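PDB 3F1T: thioesterase domain-containing protein, which probably hydrolyses acyl-CoA thioesters as a hotdog-fold thioesterase, with 1,4-dihydroxy-2-naphthoyl-CoA as a possible substrate. Local coordinates for residues R12-L17 and M63-G68; C73-F78 and N112-R117. All blocks are in the same frame, centred on the assembly; numbering follows the deposited sequence.

Contact 1 of 2, residues R12-L17 and M63-G68; sequences RFLSAL and MDTTCG
Thr65 offers a single methyl, CG2, to two leucines: Leu14 CD1 and Leu17 CD2 each lie 4.0 Å from Thr65 CG2. The approaches differ, since Leu17 meets the methyl tip to tip whereas the side chain of Leu14 crosses it at about a right angle. The first torsion of Thr65 (-58°) sets CG2 opposite the backbone N and swings OG1 back along its own helix, where it hydrogen-bonds to Thr61 O. The polar branch is thus satisfied internally and the apolar branch faces Leu14 of helix 4-15 and Leu17 just beyond it. Further along, Phe13 leans obliquely on the backbone of Gly68, with Phe13 CE2 4.0 Å from Gly68 O. That carbonyl is hydrogen-bonded to Thr71 OG1, while the ring also packs on Val72 and Ile80.

Phe13, Leu14, Leu17, Thr65 and Gly68, all buried, make up the packed side. Leu37 of strand 34-39 touches Thr65, and His55 of the second subunit packs on Leu17. Arg12 and Ser15 lie on the outer, exposed side of the segment.

No hydrogen bond joins the segments, and only 130 Å² is buried between them. The chemistry therefore implies light van der Waals packing of helix 4-15 and the turn that follows it against helix 56-70, without directional polar locking.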
loop_
_atom_site.group_PDB
_atom_site.type_symbol
_atom_site.label_atom_id
_atom_site.label_comp_id
_atom_site.label_asym_id
_atom_site.label_seq_id
_atom_site.Cartn_x
_atom_site.Cartn_y
_atom_site.Cartn_z
ATOM N N ARG B 12 -22.737 16.107 -9.609
ATOM C CA ARG B 12 -23.833 15.149 -9.456
ATOM C C ARG B 12 -23.369 13.867 -8.757
ATOM O O ARG B 12 -24.018 13.375 -7.829
ATOM C CB ARG B 12 -24.407 14.817 -10.835
ATOM C CG ARG B 12 -25.739 14.098 -10.797
ATOM C CD ARG B 12 -26.585 14.429 -12.012
ATOM N NE ARG B 12 -25.877 14.227 -13.277
ATOM C CZ ARG B 12 -26.014 13.156 -14.057
ATOM N NH1 ARG B 12 -26.726 12.108 -13.644
ATOM N NH2 ARG B 12 -25.403 13.111 -15.236
ATOM N N PHE B 13 -22.238 13.336 -9.206
ATOM C CA PHE B 13 -21.570 12.215 -8.552
ATOM C C PHE B 13 -21.373 12.452 -7.047
ATOM O O PHE B 13 -21.825 11.655 -6.228
ATOM C CB PHE B 13 -20.232 11.965 -9.257
ATOM C CG PHE B 13 -19.614 10.615 -8.977
ATOM C CD1 PHE B 13 -19.671 10.055 -7.711
ATOM C CD2 PHE B 13 -18.725 10.066 -9.891
ATOM C CE1 PHE B 13 -18.896 8.933 -7.380
ATOM C CE2 PHE B 13 -18.021 8.904 -9.603
ATOM C CZ PHE B 13 -18.138 8.314 -8.351
ATOM N N LEU B 14 -20.750 13.573 -6.687
ATOM C CA LEU B 14 -20.498 13.912 -5.282
ATOM C C LEU B 14 -21.781 13.984 -4.437
ATOM O O LEU B 14 -21.795 13.592 -3.265
ATOM C CB LEU B 14 -19.719 15.230 -5.186
ATOM C CG LEU B 14 -19.305 15.793 -3.819
ATOM C CD1 LEU B 14 -18.631 14.744 -2.959
ATOM C CD2 LEU B 14 -18.401 17.017 -4.002
ATOM N N SER B 15 -22.849 14.512 -5.032
ATOM C CA SER B 15 -24.128 14.664 -4.337
ATOM C C SER B 15 -24.769 13.341 -3.925
ATOM O O SER B 15 -25.592 13.305 -3.010
ATOM C CB SER B 15 -25.104 15.479 -5.183
ATOM O OG SER B 15 -25.504 14.741 -6.313
ATOM N N ALA B 16 -24.391 12.250 -4.583
ATOM C CA ALA B 16 -24.918 10.939 -4.217
ATOM C C ALA B 16 -24.245 10.376 -2.957
ATOM O O ALA B 16 -24.717 9.395 -2.375
ATOM C CB ALA B 16 -24.776 9.977 -5.360
ATOM N N LEU B 17 -23.110 10.957 -2.573
ATOM C CA LEU B 17 -22.306 10.394 -1.491
ATOM C C LEU B 17 -22.760 10.973 -0.162
ATOM O O LEU B 17 -22.088 11.827 0.414
ATOM C CB LEU B 17 -20.827 10.690 -1.716
ATOM C CG LEU B 17 -20.083 9.740 -2.658
ATOM C CD1 LEU B 17 -21.031 8.919 -3.505
ATOM C CD2 LEU B 17 -19.117 10.493 -3.531
HETATM N N MSE B 63 -9.869 11.959 -0.110
HETATM C CA MSE B 63 -8.912 11.437 -1.086
HETATM C C MSE B 63 -9.373 10.138 -1.730
HETATM O O MSE B 63 -9.137 9.905 -2.917
HETATM C CB MSE B 63 -7.547 11.240 -0.433
HETATM C CG MSE B 63 -6.871 12.538 -0.083
HETATM SE SE MSE B 63 -6.760 13.772 -1.566
HETATM C CE MSE B 63 -6.284 12.560 -3.027
ATOM N N ASP B 64 -10.051 9.302 -0.953
ATOM C CA ASP B 64 -10.870 8.232 -1.505
ATOM C C ASP B 64 -11.901 8.772 -2.474
ATOM O O ASP B 64 -12.067 8.231 -3.562
ATOM C CB ASP B 64 -11.563 7.423 -0.399
ATOM C CG ASP B 64 -12.297 6.215 -0.941
ATOM O OD1 ASP B 64 -11.904 5.692 -2.004
ATOM O OD2 ASP B 64 -13.319 5.835 -0.357
ATOM N N THR B 65 -12.654 9.789 -2.046
ATOM C CA THR B 65 -13.683 10.428 -2.891
ATOM C C THR B 65 -13.106 11.091 -4.143
ATOM O O THR B 65 -13.623 10.925 -5.247
ATOM C CB THR B 65 -14.451 11.504 -2.114
ATOM O OG1 THR B 65 -15.055 10.918 -0.956
ATOM C CG2 THR B 65 -15.531 12.141 -2.988
ATOM N N THR B 66 -12.046 11.863 -3.970
ATOM C CA THR B 66 -11.376 12.476 -5.108
ATOM C C THR B 66 -10.951 11.453 -6.167
ATOM O O THR B 66 -11.143 11.680 -7.360
ATOM C CB THR B 66 -10.166 13.341 -4.651
ATOM O OG1 THR B 66 -10.635 14.415 -3.833
ATOM C CG2 THR B 66 -9.447 13.935 -5.837
ATOM N N CYS B 67 -10.212 10.418 -5.763
ATOM C CA CYS B 67 -9.811 9.353 -6.698
ATOM C C CYS B 67 -11.001 8.669 -7.374
ATOM O O CYS B 67 -11.016 8.462 -8.588
ATOM C CB CYS B 67 -8.955 8.303 -5.989
ATOM S SG CYS B 67 -7.356 8.909 -5.391
ATOM N N GLY B 68 -11.993 8.286 -6.581
ATOM C CA GLY B 68 -13.209 7.701 -7.145
ATOM C C GLY B 68 -13.811 8.579 -8.222
ATOM O O GLY B 68 -14.139 8.110 -9.329
#

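Contact 2 of 2, residues C73-F78 and N112-R117; sequences CVLPDF and NVIFTR
Thr116 OG1, two residues along the strand from the Ile114 that meets Val74 and Leu75, is gripped twice: by a hydrogen bond with Ser70 OG, which ties strand 113-121 to the end of helix 56-70 just ahead of the loop 73-78, and by a weak one with Glu105 O of the neighbouring strand 100-109.

The contact itself is apolar and converges on one methyl. Ile114 CD1 lies 3.7 Å from Val74 CG2 and equally 3.7 Å from Leu75 CD2, and both side chains reach it tip to tip. Leu75 meets it with its branch point as well as both methyls: Leu75 CG is 3.8 Å and Leu75 CD1 3.9 Å from Ile114 CD1, so the isoleucine end nestles against the whole fork of the leucine. Ile114 can reach this far because its second torsion is fully extended (180°), which carries CD1 off the sheet toward the loop. Val74 has its CB directed at the strand, and its first torsion (-66°) sets CG2 between the backbone N and carbonyl carbon. Cys106 of strand 100-109 touches both Val74 and Ile114, and Arg138 touches Leu75 and Ile114, so the small 108 Å² interface is part of a larger cluster.

The loop backbone is held as well: Arg9 of helix 4-15 hydrogen-bonds two successive carbonyls, Leu75 O through NH1 and Pro76 O through NH2.

A loop leaving the long helix and packing its hydrophobic residues against a central strand of the antiparallel sheet that curls round that helix fits the hotdog fold of this thioesterase family.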
loop_
_atom_site.group_PDB
_atom_site.type_symbol
_atom_site.label_atom_id
_atom_site.label_comp_id
_atom_site.label_asym_id
_atom_site.label_seq_id
_atom_site.Cartn_x
_atom_site.Cartn_y
_atom_site.Cartn_z
ATOM N N CYS B 73 -13.174 11.541 -15.522
ATOM C CA CYS B 73 -12.311 12.216 -16.470
ATOM C C CYS B 73 -12.012 11.318 -17.640
ATOM O O CYS B 73 -11.473 11.776 -18.637
ATOM C CB CYS B 73 -11.005 12.648 -15.816
ATOM S SG CYS B 73 -11.237 13.831 -14.474
ATOM N N VAL B 74 -12.211 10.012 -17.465
ATOM C CA VAL B 74 -11.861 9.067 -18.517
ATOM C C VAL B 74 -13.021 8.244 -19.048
ATOM O O VAL B 74 -12.860 7.511 -20.013
ATOM C CB VAL B 74 -10.722 8.118 -18.106
ATOM C CG1 VAL B 74 -9.431 8.896 -17.912
ATOM C CG2 VAL B 74 -11.100 7.321 -16.854
ATOM N N LEU B 75 -14.132 8.235 -18.329
ATOM C CA LEU B 75 -15.263 7.426 -18.738
ATOM C C LEU B 75 -16.199 8.237 -19.605
ATOM O O LEU B 75 -16.433 9.416 -19.338
ATOM C CB LEU B 75 -15.997 6.875 -17.522
ATOM C CG LEU B 75 -15.150 5.911 -16.694
ATOM C CD1 LEU B 75 -15.946 5.352 -15.536
ATOM C CD2 LEU B 75 -14.631 4.784 -17.590
ATOM N N PRO B 76 -16.660 7.633 -20.712
ATOM C CA PRO B 76 -17.628 8.282 -21.588
ATOM C C PRO B 76 -18.995 8.448 -20.927
ATOM O O PRO B 76 -19.615 9.506 -21.045
ATOM C CB PRO B 76 -17.704 7.339 -22.801
ATOM C CG PRO B 76 -17.177 6.017 -22.315
ATOM C CD PRO B 76 -16.157 6.363 -21.266
ATOM N N ASP B 77 -19.405 7.471 -20.133
ATOM C CA ASP B 77 -20.696 7.552 -19.467
ATOM C C ASP B 77 -20.554 7.743 -17.969
ATOM O O ASP B 77 -19.561 7.341 -17.380
ATOM C CB ASP B 77 -21.516 6.303 -19.763
ATOM C CG ASP B 77 -21.580 6.005 -21.233
ATOM O OD1 ASP B 77 -22.097 6.866 -21.985
ATOM O OD2 ASP B 77 -20.965 4.998 -21.657
ATOM N N PHE B 78 -21.529 8.413 -17.368
ATOM C CA PHE B 78 -21.597 8.522 -15.921
ATOM C C PHE B 78 -21.736 7.135 -15.312
ATOM O O PHE B 78 -22.638 6.369 -15.667
ATOM C CB PHE B 78 -22.766 9.420 -15.499
ATOM C CG PHE B 78 -22.918 9.562 -14.004
ATOM C CD1 PHE B 78 -21.807 9.611 -13.180
ATOM C CD2 PHE B 78 -24.168 9.656 -13.426
ATOM C CE1 PHE B 78 -21.952 9.668 -11.792
ATOM C CE2 PHE B 78 -24.312 9.840 -12.054
ATOM C CZ PHE B 78 -23.204 9.846 -11.238
ATOM N N ASN B 112 -11.861 -3.079 -17.273
ATOM C CA ASN B 112 -12.657 -3.128 -16.039
ATOM C C ASN B 112 -12.054 -2.449 -14.808
ATOM O O ASN B 112 -12.678 -2.404 -13.749
ATOM C CB ASN B 112 -13.080 -4.561 -15.714
ATOM C CG ASN B 112 -14.098 -5.105 -16.704
ATOM O OD1 ASN B 112 -15.245 -4.656 -16.735
ATOM N ND2 ASN B 112 -13.649 -5.966 -17.610
ATOM N N VAL B 113 -10.874 -1.857 -14.956
ATOM C CA VAL B 113 -10.202 -1.237 -13.822
ATOM C C VAL B 113 -9.629 0.113 -14.231
ATOM O O VAL B 113 -9.145 0.278 -15.355
ATOM C CB VAL B 113 -9.060 -2.127 -13.291
ATOM C CG1 VAL B 113 -8.516 -1.565 -11.984
ATOM C CG2 VAL B 113 -9.522 -3.562 -13.117
ATOM N N ILE B 114 -9.790 1.106 -13.361
ATOM C CA ILE B 114 -9.132 2.408 -13.529
ATOM C C ILE B 114 -8.207 2.676 -12.365
ATOM O O ILE B 114 -8.517 2.318 -11.234
ATOM C CB ILE B 114 -10.148 3.554 -13.599
ATOM C CG1 ILE B 114 -11.143 3.282 -14.733
ATOM C CG2 ILE B 114 -9.431 4.890 -13.791
ATOM C CD1 ILE B 114 -12.187 4.349 -14.907
ATOM N N PHE B 115 -6.985 3.073 -12.702
ATOM C CA PHE B 115 -5.937 3.350 -11.728
ATOM C C PHE B 115 -5.680 4.852 -11.689
ATOM O O PHE B 115 -5.557 5.506 -12.726
ATOM C CB PHE B 115 -4.634 2.648 -12.131
ATOM C CG PHE B 115 -4.719 1.138 -12.115
ATOM C CD1 PHE B 115 -5.227 0.443 -13.205
ATOM C CD2 PHE B 115 -4.297 0.417 -11.005
ATOM C CE1 PHE B 115 -5.290 -0.939 -13.199
ATOM C CE2 PHE B 115 -4.349 -0.972 -10.997
ATOM C CZ PHE B 115 -4.846 -1.645 -12.106
ATOM N N THR B 116 -5.545 5.390 -10.484
ATOM C CA THR B 116 -5.532 6.818 -10.340
ATOM C C THR B 116 -4.575 7.236 -9.225
ATOM O O THR B 116 -4.323 6.479 -8.302
ATOM C CB THR B 116 -6.951 7.375 -10.110
ATOM O OG1 THR B 116 -6.935 8.799 -10.289
ATOM C CG2 THR B 116 -7.446 7.048 -8.738
ATOM N N ARG B 117 -3.907 8.360 -9.432
ATOM C CA ARG B 117 -2.959 8.864 -8.473
ATOM C C ARG B 117 -3.314 10.315 -8.173
ATOM O O ARG B 117 -3.661 11.075 -9.079
ATOM C CB ARG B 117 -1.556 8.770 -9.067
ATOM C CG ARG B 117 -0.455 9.105 -8.092
ATOM C CD ARG B 117 0.924 8.691 -8.630
ATOM N NE ARG B 117 1.956 8.956 -7.631
ATOM C CZ ARG B 117 2.722 10.047 -7.619
ATOM N NH1 ARG B 117 2.755 10.852 -8.684
ATOM N NH2 ARG B 117 3.557 10.258 -6.600
#

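Overall arrangement
The two contacts follow in series along the chain, contact 1 closing before contact 2 opens, and their centres are 13 Å apart. Helix 56-70 connects them: its second half packs against helix 4-15 in contact 1, and the chain leaving it leads into the loop of contact 2. They also touch directly. Cys67 CB comes within 3.4 Å of Thr116 CG2, seating the helix on strand 113-121, and Phe13 CD2 lies 3.8 Å from Phe78 CE1, joining helix 4-15 to the loop. Contact 2, about 14 Å from the chain centre against 7 Å for contact 1, lies farther out, though both are buried. Helix 56-70 is thus held between helix 4-15 and the sheet.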